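PDB 4LJS: periplasmic binding protein from Veillonella parvula, which probably captures a metal chelate, such as an iron-siderophore, haem or cobalamin-type complex, outside the cytoplasmic membrane and delivers it to an ABC importer. Local coordinates for residues Pro74-Val79 and Ala86-Pro91; Met106-Leu111 and Thr127-Arg132; Gln176-Ser181 and Asp301-Val306. All blocks are in the same frame, centred on the assembly; numbering follows the deposited sequence.

Interactions 1 and 2 both involve connections of the four-stranded parallel sheet, their centres about 24 Å apart and their nearest atoms about 7 Å apart. Interaction 3 joins the long helix 168-188, probably the interlobe backbone of class III binding proteins, to helix 299-310. Its centre is about 23 Å from that of interaction 1 and about 34 Å from that of interaction 2, which lies on the opposite side of the chain's centre. Arg298 links interactions 1 and 3, bonding the carbonyl O of Tyr78 and the carboxylate of Asp301. Tyr78 also meets Tyr257, consistent with residues 74-79 lying near the cleft between lobes. A phosphate ion, probably from the crystallisation liquor, sits about 6 Å from the Ser181 side chain.

Interaction 1. Residues Pro74-Val79 and Ala86-Pro91; sequences PDRKYV and AYDKIP
Val79 lays methyl CG2 over one face of the Tyr87 ring, 4.0 Å from the centroid of that ring, in a CH-pi contact that forms the buried part of the interface. The ring leaves helix 84-89 with CG anti to its backbone N (chi1 179°), which carries it across to the loop, where the CA of Arg76 approaches CE2 of Tyr87 obliquely at 3.9 Å. Helix 52-60 adds to this packing, with Ile55 on Tyr87 and Glu56 on Val79, and Lys93 makes a cation-pi contact with the tyrosine. The contact thus closes the connection that follows strand 67-71, an outermost strand of the parallel sheet: a 3-10 turn at 76-78 is folded back on the short helix 84-89. On the more exposed side the contact is polar. Arg76 bends at chi3 and grips Asp88 side-on in a bidentate salt bridge, NE to OD1 at 2.9 Å and nearly straight (169°), with NH2 to OD2 of the same carboxylate at 2.7 Å. OD2 offers its syn lone pair to NH2, and a weak third bond runs to it from NE. The guanidinium and carboxylate planes are not coplanar but 37° apart.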
loop_
_atom_site.group_PDB
_atom_site.type_symbol
_atom_site.label_atom_id
_atom_site.label_comp_id
_atom_site.label_asym_id
_atom_site.label_seq_id
_atom_site.Cartn_x
_atom_site.Cartn_y
_atom_site.Cartn_z
ATOM N N PRO A 74 4.028 -11.456 -6.470
ATOM C CA PRO A 74 4.833 -12.252 -7.401
ATOM C C PRO A 74 5.858 -13.159 -6.731
ATOM O O PRO A 74 6.238 -14.157 -7.329
ATOM C CB PRO A 74 5.564 -11.190 -8.237
ATOM C CG PRO A 74 4.782 -9.946 -8.052
ATOM C CD PRO A 74 4.215 -10.011 -6.677
ATOM N N ASP A 75 6.307 -12.813 -5.532
ATOM C CA ASP A 75 7.341 -13.588 -4.851
ATOM C C ASP A 75 7.443 -13.204 -3.374
ATOM O O ASP A 75 7.129 -12.081 -2.999
ATOM C CB ASP A 75 8.690 -13.361 -5.524
ATOM C CG ASP A 75 9.777 -14.221 -4.932
ATOM O OD1 ASP A 75 9.485 -15.388 -4.593
ATOM O OD2 ASP A 75 10.915 -13.732 -4.795
ATOM N N ARG A 76 7.902 -14.138 -2.547
ATOM C CA ARG A 76 8.078 -13.892 -1.113
ATOM C C ARG A 76 9.045 -12.745 -0.792
ATOM O O ARG A 76 8.918 -12.103 0.249
ATOM C CB ARG A 76 8.522 -15.181 -0.401
ATOM C CG ARG A 76 9.869 -15.731 -0.871
ATOM C CD ARG A 76 10.134 -17.127 -0.326
ATOM N NE ARG A 76 9.966 -17.231 1.126
ATOM C CZ ARG A 76 10.898 -16.902 2.020
ATOM N NH1 ARG A 76 12.073 -16.426 1.621
ATOM N NH2 ARG A 76 10.654 -17.045 3.319
ATOM N N LYS A 77 10.000 -12.481 -1.680
ATOM C CA LYS A 77 10.982 -11.419 -1.442
ATOM C C LYS A 77 10.350 -10.027 -1.395
ATOM O O LYS A 77 10.960 -9.085 -0.903
ATOM C CB LYS A 77 12.076 -11.422 -2.510
ATOM C CG LYS A 77 12.994 -12.629 -2.485
ATOM C CD LYS A 77 13.919 -12.599 -3.695
ATOM C CE LYS A 77 14.714 -13.884 -3.838
ATOM N NZ LYS A 77 15.432 -13.929 -5.145
ATOM N N TYR A 78 9.138 -9.900 -1.923
ATOM C CA TYR A 78 8.439 -8.621 -1.930
ATOM C C TYR A 78 7.722 -8.398 -0.613
ATOM O O TYR A 78 7.250 -7.309 -0.347
ATOM C CB TYR A 78 7.409 -8.575 -3.052
ATOM C CG TYR A 78 7.993 -8.583 -4.440
ATOM C CD1 TYR A 78 8.522 -9.741 -4.982
ATOM C CD2 TYR A 78 7.996 -7.434 -5.216
ATOM C CE1 TYR A 78 9.051 -9.752 -6.251
ATOM C CE2 TYR A 78 8.518 -7.439 -6.491
ATOM C CZ TYR A 78 9.044 -8.601 -7.004
ATOM O OH TYR A 78 9.572 -8.613 -8.275
ATOM N N VAL A 79 7.619 -9.449 0.193
ATOM C CA VAL A 79 6.992 -9.363 1.505
ATOM C C VAL A 79 8.054 -8.940 2.521
ATOM O O VAL A 79 9.213 -9.350 2.401
ATOM C CB VAL A 79 6.375 -10.734 1.895
ATOM C CG1 VAL A 79 5.831 -10.720 3.315
ATOM C CG2 VAL A 79 5.284 -11.111 0.911
ATOM N N ALA A 86 5.048 -16.446 7.679
ATOM C CA ALA A 86 3.596 -16.565 7.650
ATOM C C ALA A 86 3.100 -16.597 6.208
ATOM O O ALA A 86 2.215 -17.381 5.867
ATOM C CB ALA A 86 2.953 -15.405 8.413
ATOM N N TYR A 87 3.671 -15.736 5.370
ATOM C CA TYR A 87 3.339 -15.724 3.953
ATOM C C TYR A 87 3.501 -17.099 3.321
ATOM O O TYR A 87 2.612 -17.563 2.598
ATOM C CB TYR A 87 4.193 -14.712 3.185
ATOM C CG TYR A 87 3.875 -14.718 1.707
ATOM C CD1 TYR A 87 2.696 -14.161 1.236
ATOM C CD2 TYR A 87 4.744 -15.301 0.784
ATOM C CE1 TYR A 87 2.385 -14.180 -0.118
ATOM C CE2 TYR A 87 4.449 -15.317 -0.567
ATOM C CZ TYR A 87 3.266 -14.754 -1.013
ATOM O OH TYR A 87 2.961 -14.771 -2.359
ATOM N N ASP A 88 4.634 -17.745 3.605
ATOM C CA ASP A 88 4.944 -19.057 3.036
ATOM C C ASP A 88 3.894 -20.115 3.373
ATOM O O ASP A 88 3.704 -21.061 2.614
ATOM C CB ASP A 88 6.327 -19.554 3.495
ATOM C CG ASP A 88 7.472 -18.678 2.989
ATOM O OD1 ASP A 88 7.281 -17.924 2.013
ATOM O OD2 ASP A 88 8.575 -18.754 3.568
ATOM N N LYS A 89 3.217 -19.966 4.507
ATOM C CA LYS A 89 2.242 -20.973 4.931
ATOM C C LYS A 89 0.902 -20.891 4.195
ATOM O O LYS A 89 0.105 -21.821 4.249
ATOM C CB LYS A 89 1.992 -20.881 6.432
ATOM C CG LYS A 89 3.126 -21.385 7.304
ATOM C CD LYS A 89 2.700 -21.343 8.763
ATOM C CE LYS A 89 1.322 -21.989 8.948
ATOM N NZ LYS A 89 0.746 -21.770 10.307
ATOM N N ILE A 90 0.640 -19.767 3.539
ATOM C CA ILE A 90 -0.632 -19.583 2.845
ATOM C C ILE A 90 -0.792 -20.639 1.756
ATOM O O ILE A 90 0.044 -20.741 0.860
ATOM C CB ILE A 90 -0.747 -18.168 2.255
ATOM C CG1 ILE A 90 -0.714 -17.127 3.384
ATOM C CG2 ILE A 90 -2.031 -18.009 1.435
ATOM C CD1 ILE A 90 -0.555 -15.703 2.875
ATOM N N PRO A 91 -1.854 -21.457 1.861
ATOM C CA PRO A 91 -2.148 -22.554 0.931
ATOM C C PRO A 91 -2.249 -22.134 -0.548
ATOM O O PRO A 91 -1.606 -22.757 -1.387
ATOM C CB PRO A 91 -3.496 -23.079 1.434
ATOM C CG PRO A 91 -3.503 -22.747 2.890
ATOM C CD PRO A 91 -2.803 -21.423 2.990
#

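Interaction 2. Residues Met106-Leu111 and Thr127-Arg132; sequences MKPDLL and TFWQAR
Leu111 presses both methyls onto the indole of Trp129. CD1 stands over the five-membered ring, 3.7 Å from its centroid and 15° off the normal, a CH-pi contact, while CD2 reaches CE2 and CZ2 of the indole, each at 3.7 Å. Pro108 comes at the far end of the six-membered ring, its CG lying 3.9 Å from Trp129 CZ3 in an oblique approach. The indole is directed to both residues by a CG beside the backbone N of Trp129, anti to the carbonyl carbon (chi1 -72°). From within the same helix the edge of the Phe128 ring, through CD1, meets the opposite face over its centre, 3.7 Å above the indole plane, so that the tryptophan is enclosed on both faces, by leucine and by phenylalanine. This packing joins the start and middle of a beta-alpha-beta unit, strand 110-113, helix 126-130 and strand 135-138, and seats the helix against the parallel sheet. Rotation of the indole is further fixed by NE1, which donates a hydrogen bond to the carbonyl O of Leu123. Val103 and Leu104 of helix 100-106 also touch the ring, and Val103 touches Leu111 as well. Leu111 itself is pinned by backbone hydrogen bonds to Asn135 and Tyr137.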
loop_
_atom_site.group_PDB
_atom_site.type_symbol
_atom_site.label_atom_id
_atom_site.label_comp_id
_atom_site.label_asym_id
_atom_site.label_seq_id
_atom_site.Cartn_x
_atom_site.Cartn_y
_atom_site.Cartn_z
HETATM N N MSE A 106 -13.152 -22.793 -2.249
HETATM C CA MSE A 106 -12.432 -22.494 -1.017
HETATM C C MSE A 106 -13.365 -22.168 0.140
HETATM O O MSE A 106 -12.963 -22.257 1.301
HETATM C CB MSE A 106 -11.505 -21.300 -1.240
HETATM C CG MSE A 106 -10.349 -21.582 -2.153
HETATM SE SE MSE A 106 -9.354 -19.956 -2.527
HETATM C CE MSE A 106 -8.358 -20.638 -4.066
ATOM N N LYS A 107 -14.586 -21.747 -0.190
ATOM C CA LYS A 107 -15.599 -21.382 0.801
ATOM C C LYS A 107 -15.093 -20.356 1.810
ATOM O O LYS A 107 -14.970 -20.653 3.001
ATOM C CB LYS A 107 -16.129 -22.631 1.527
ATOM C CG LYS A 107 -16.893 -23.574 0.621
ATOM C CD LYS A 107 -17.528 -24.723 1.391
ATOM C CE LYS A 107 -18.618 -24.234 2.331
ATOM N NZ LYS A 107 -19.507 -25.361 2.737
ATOM N N PRO A 108 -14.787 -19.144 1.336
ATOM C CA PRO A 108 -14.309 -18.127 2.272
ATOM C C PRO A 108 -15.456 -17.624 3.142
ATOM O O PRO A 108 -16.623 -17.745 2.754
ATOM C CB PRO A 108 -13.853 -17.005 1.342
ATOM C CG PRO A 108 -14.786 -17.122 0.164
ATOM C CD PRO A 108 -14.964 -18.605 -0.027
ATOM N N ASP A 109 -15.134 -17.074 4.306
ATOM C CA ASP A 109 -16.139 -16.374 5.085
ATOM C C ASP A 109 -15.838 -14.868 5.096
ATOM O O ASP A 109 -16.652 -14.062 5.530
ATOM C CB ASP A 109 -16.312 -16.979 6.501
ATOM C CG ASP A 109 -15.033 -16.965 7.329
ATOM O OD1 ASP A 109 -14.009 -16.407 6.876
ATOM O OD2 ASP A 109 -15.064 -17.512 8.455
ATOM N N LEU A 110 -14.664 -14.502 4.593
ATOM C CA LEU A 110 -14.334 -13.103 4.343
ATOM C C LEU A 110 -13.468 -13.004 3.100
ATOM O O LEU A 110 -12.500 -13.760 2.943
ATOM C CB LEU A 110 -13.610 -12.470 5.542
ATOM C CG LEU A 110 -12.981 -11.085 5.307
ATOM C CD1 LEU A 110 -14.019 -9.993 5.000
ATOM C CD2 LEU A 110 -12.096 -10.664 6.475
ATOM N N LEU A 111 -13.832 -12.092 2.206
ATOM C CA LEU A 111 -12.982 -11.770 1.063
ATOM C C LEU A 111 -12.531 -10.320 1.187
ATOM O O LEU A 111 -13.351 -9.423 1.403
ATOM C CB LEU A 111 -13.699 -12.004 -0.274
ATOM C CG LEU A 111 -14.267 -13.412 -0.507
ATOM C CD1 LEU A 111 -15.687 -13.500 0.011
ATOM C CD2 LEU A 111 -14.196 -13.810 -1.977
ATOM N N THR A 127 -23.166 -8.522 -2.161
ATOM C CA THR A 127 -24.510 -9.087 -2.107
ATOM C C THR A 127 -24.505 -10.586 -2.421
ATOM O O THR A 127 -25.218 -11.368 -1.790
ATOM C CB THR A 127 -25.453 -8.338 -3.066
ATOM O OG1 THR A 127 -25.699 -7.024 -2.548
ATOM C CG2 THR A 127 -26.785 -9.068 -3.210
ATOM N N PHE A 128 -23.690 -10.979 -3.391
ATOM C CA PHE A 128 -23.554 -12.378 -3.761
ATOM C C PHE A 128 -23.010 -13.186 -2.587
ATOM O O PHE A 128 -23.550 -14.235 -2.239
ATOM C CB PHE A 128 -22.630 -12.502 -4.975
ATOM C CG PHE A 128 -22.285 -13.913 -5.342
ATOM C CD1 PHE A 128 -21.173 -14.539 -4.789
ATOM C CD2 PHE A 128 -23.051 -14.611 -6.262
ATOM C CE1 PHE A 128 -20.845 -15.849 -5.137
ATOM C CE2 PHE A 128 -22.726 -15.920 -6.611
ATOM C CZ PHE A 128 -21.614 -16.536 -6.044
ATOM N N TRP A 129 -21.941 -12.686 -1.980
ATOM C CA TRP A 129 -21.275 -13.391 -0.893
ATOM C C TRP A 129 -22.075 -13.381 0.401
ATOM O O TRP A 129 -22.001 -14.325 1.188
ATOM C CB TRP A 129 -19.872 -12.816 -0.670
ATOM C CG TRP A 129 -18.952 -13.207 -1.775
ATOM C CD1 TRP A 129 -18.442 -12.396 -2.748
ATOM C CD2 TRP A 129 -18.463 -14.527 -2.051
ATOM N NE1 TRP A 129 -17.657 -13.128 -3.610
ATOM C CE2 TRP A 129 -17.649 -14.439 -3.202
ATOM C CE3 TRP A 129 -18.628 -15.775 -1.432
ATOM C CZ2 TRP A 129 -17.002 -15.548 -3.749
ATOM C CZ3 TRP A 129 -17.987 -16.881 -1.973
ATOM C CH2 TRP A 129 -17.177 -16.758 -3.123
ATOM N N GLN A 130 -22.843 -12.319 0.618
ATOM C CA GLN A 130 -23.661 -12.230 1.817
ATOM C C GLN A 130 -24.759 -13.292 1.791
ATOM O O GLN A 130 -25.226 -13.748 2.834
ATOM C CB GLN A 130 -24.229 -10.819 1.994
ATOM C CG GLN A 130 -23.196 -9.836 2.554
ATOM C CD GLN A 130 -23.597 -8.379 2.393
ATOM O OE1 GLN A 130 -24.623 -8.068 1.791
ATOM N NE2 GLN A 130 -22.783 -7.477 2.934
ATOM N N ALA A 131 -25.147 -13.705 0.591
ATOM C CA ALA A 131 -26.137 -14.761 0.454
ATOM C C ALA A 131 -25.490 -16.118 0.737
ATOM O O ALA A 131 -26.178 -17.104 0.995
ATOM C CB ALA A 131 -26.741 -14.736 -0.937
ATOM N N ARG A 132 -24.161 -16.156 0.682
ATOM C CA ARG A 132 -23.413 -17.369 0.987
ATOM C C ARG A 132 -22.838 -17.300 2.400
ATOM O O ARG A 132 -21.936 -18.057 2.745
ATOM C CB ARG A 132 -22.297 -17.579 -0.044
ATOM C CG ARG A 132 -22.803 -17.567 -1.484
ATOM C CD ARG A 132 -21.733 -17.981 -2.500
ATOM N NE ARG A 132 -21.266 -19.366 -2.346
ATOM C CZ ARG A 132 -21.969 -20.449 -2.679
ATOM N NH1 ARG A 132 -23.197 -20.329 -3.174
ATOM N NH2 ARG A 132 -21.448 -21.664 -2.508
#

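Interaction 3. Residues Gln176-Ser181 and Asp301-Val306; sequences QEMQQS and DSIDIV. Unlike the reference sequence in segment 301-306: Ser302 (reference Gly).
Met178 (selenomethionine) and Ile303 make the apolar core of this helix pair: CD1 of Ile303 sits 3.6 Å from CB and 3.8 Å from CG of Met178, the two side chains crossing at about a right angle. Only the root of Met178 is used. Its chain bends at chi3 and the selenium end leads away from the 301-306 segment, the side chain also packing on Tyr155 and Ile158 of helix 151-164 and on Leu299 and Leu300. The other branch of Ile303, CG2, anti to the backbone N, meets Ser181 OG at 3.9 Å, a contact of hydroxyl and methyl. Among polar groups no hydrogen bond spans the segments. Ser181 OG and Asp304 OD1 are 4.4 Å apart, too long for one, and Glu177 OE2 and Asp304 OD2, like charges, lie 6.6 Å apart and do not touch. As backbones, the helices run nearly parallel: the axes of the two short segments come within 10.6 Å and are inclined by 18°. They belong to the long helix 168-188 and to the C-terminal helix 299-310. Because no hydrogen bond or salt bridge joins these segments, the pairing probably rests mainly on van der Waals fit of Ile303 between Met178 and Ser181.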
loop_
_atom_site.group_PDB
_atom_site.type_symbol
_atom_site.label_atom_id
_atom_site.label_comp_id
_atom_site.label_asym_id
_atom_site.label_seq_id
_atom_site.Cartn_x
_atom_site.Cartn_y
_atom_site.Cartn_z
ATOM N N GLN A 176 -0.108 3.998 15.363
ATOM C CA GLN A 176 0.568 4.980 16.193
ATOM C C GLN A 176 2.053 5.113 15.846
ATOM O O GLN A 176 2.604 6.212 15.872
ATOM C CB GLN A 176 0.401 4.652 17.676
ATOM C CG GLN A 176 0.831 5.794 18.590
ATOM C CD GLN A 176 0.988 5.375 20.041
ATOM O OE1 GLN A 176 0.515 6.056 20.951
ATOM N NE2 GLN A 176 1.670 4.257 20.264
ATOM N N GLU A 177 2.695 3.992 15.529
ATOM C CA GLU A 177 4.103 3.995 15.139
ATOM C C GLU A 177 4.299 4.903 13.928
ATOM O O GLU A 177 5.209 5.734 13.889
ATOM C CB GLU A 177 4.552 2.568 14.812
ATOM C CG GLU A 177 5.891 2.449 14.099
ATOM C CD GLU A 177 6.324 0.999 13.902
ATOM O OE1 GLU A 177 5.456 0.096 13.971
ATOM O OE2 GLU A 177 7.535 0.765 13.689
HETATM N N MSE A 178 3.423 4.740 12.944
HETATM C CA MSE A 178 3.477 5.528 11.721
HETATM C C MSE A 178 3.172 7.004 11.978
HETATM O O MSE A 178 3.888 7.895 11.504
HETATM C CB MSE A 178 2.513 4.940 10.689
HETATM C CG MSE A 178 2.963 3.576 10.174
HETATM SE SE MSE A 178 1.828 2.795 8.776
HETATM C CE MSE A 178 0.182 2.603 9.752
ATOM N N GLN A 179 2.115 7.261 12.739
ATOM C CA GLN A 179 1.720 8.632 13.035
ATOM C C GLN A 179 2.777 9.380 13.849
ATOM O O GLN A 179 3.057 10.551 13.591
ATOM C CB GLN A 179 0.389 8.655 13.780
ATOM C CG GLN A 179 -0.793 8.133 12.975
ATOM C CD GLN A 179 -2.094 8.249 13.753
ATOM O OE1 GLN A 179 -2.099 8.174 14.983
ATOM N NE2 GLN A 179 -3.200 8.446 13.044
ATOM N N GLN A 180 3.355 8.706 14.837
ATOM C CA GLN A 180 4.385 9.320 15.667
ATOM C C GLN A 180 5.636 9.635 14.853
ATOM O O GLN A 180 6.329 10.622 15.108
ATOM C CB GLN A 180 4.743 8.410 16.842
ATOM C CG GLN A 180 3.674 8.358 17.915
ATOM C CD GLN A 180 4.046 7.464 19.082
ATOM O OE1 GLN A 180 5.068 6.775 19.059
ATOM N NE2 GLN A 180 3.212 7.470 20.112
ATOM N N SER A 181 5.916 8.777 13.877
ATOM C CA SER A 181 7.077 8.936 13.023
ATOM C C SER A 181 6.949 10.182 12.141
ATOM O O SER A 181 7.879 10.993 12.056
ATOM C CB SER A 181 7.258 7.682 12.168
ATOM O OG SER A 181 8.387 7.810 11.337
ATOM N N ASP A 301 6.944 1.458 5.088
ATOM C CA ASP A 301 8.124 1.479 4.219
ATOM C C ASP A 301 8.261 2.823 3.493
ATOM O O ASP A 301 9.360 3.380 3.390
ATOM C CB ASP A 301 8.070 0.340 3.189
ATOM C CG ASP A 301 8.198 -1.037 3.819
ATOM O OD1 ASP A 301 7.186 -1.565 4.322
ATOM O OD2 ASP A 301 9.309 -1.602 3.797
ATOM N N SER A 302 7.148 3.337 2.977
ATOM C CA SER A 302 7.187 4.602 2.253
ATOM C C SER A 302 7.425 5.800 3.168
ATOM O O SER A 302 8.163 6.714 2.799
ATOM C CB SER A 302 5.939 4.812 1.402
ATOM O OG SER A 302 4.745 4.614 2.131
ATOM N N ILE A 303 6.811 5.790 4.351
ATOM C CA ILE A 303 7.085 6.817 5.358
ATOM C C ILE A 303 8.586 6.919 5.628
ATOM O O ILE A 303 9.158 8.008 5.624
ATOM C CB ILE A 303 6.363 6.533 6.691
ATOM C CG1 ILE A 303 4.864 6.800 6.566
ATOM C CG2 ILE A 303 6.923 7.415 7.798
ATOM C CD1 ILE A 303 4.068 6.285 7.753
ATOM N N ASP A 304 9.221 5.773 5.846
ATOM C CA ASP A 304 10.661 5.720 6.100
ATOM C C ASP A 304 11.508 6.220 4.933
ATOM O O ASP A 304 12.436 7.009 5.124
ATOM C CB ASP A 304 11.090 4.305 6.490
ATOM C CG ASP A 304 10.655 3.933 7.901
ATOM O OD1 ASP A 304 10.218 4.835 8.649
ATOM O OD2 ASP A 304 10.751 2.744 8.266
ATOM N N ILE A 305 11.189 5.763 3.728
ATOM C CA ILE A 305 11.944 6.177 2.552
ATOM C C ILE A 305 11.777 7.670 2.282
ATOM O O ILE A 305 12.755 8.384 2.043
ATOM C CB ILE A 305 11.553 5.360 1.308
ATOM C CG1 ILE A 305 11.974 3.900 1.506
ATOM C CG2 ILE A 305 12.179 5.962 0.045
ATOM C CD1 ILE A 305 11.573 2.972 0.383
ATOM N N VAL A 306 10.541 8.151 2.346
ATOM C CA VAL A 306 10.284 9.551 2.062
ATOM C C VAL A 306 10.855 10.485 3.143
ATOM O O VAL A 306 11.515 11.477 2.824
ATOM C CB VAL A 306 8.794 9.809 1.803
ATOM C CG1 VAL A 306 8.551 11.285 1.584
ATOM C CG2 VAL A 306 8.340 9.007 0.578
#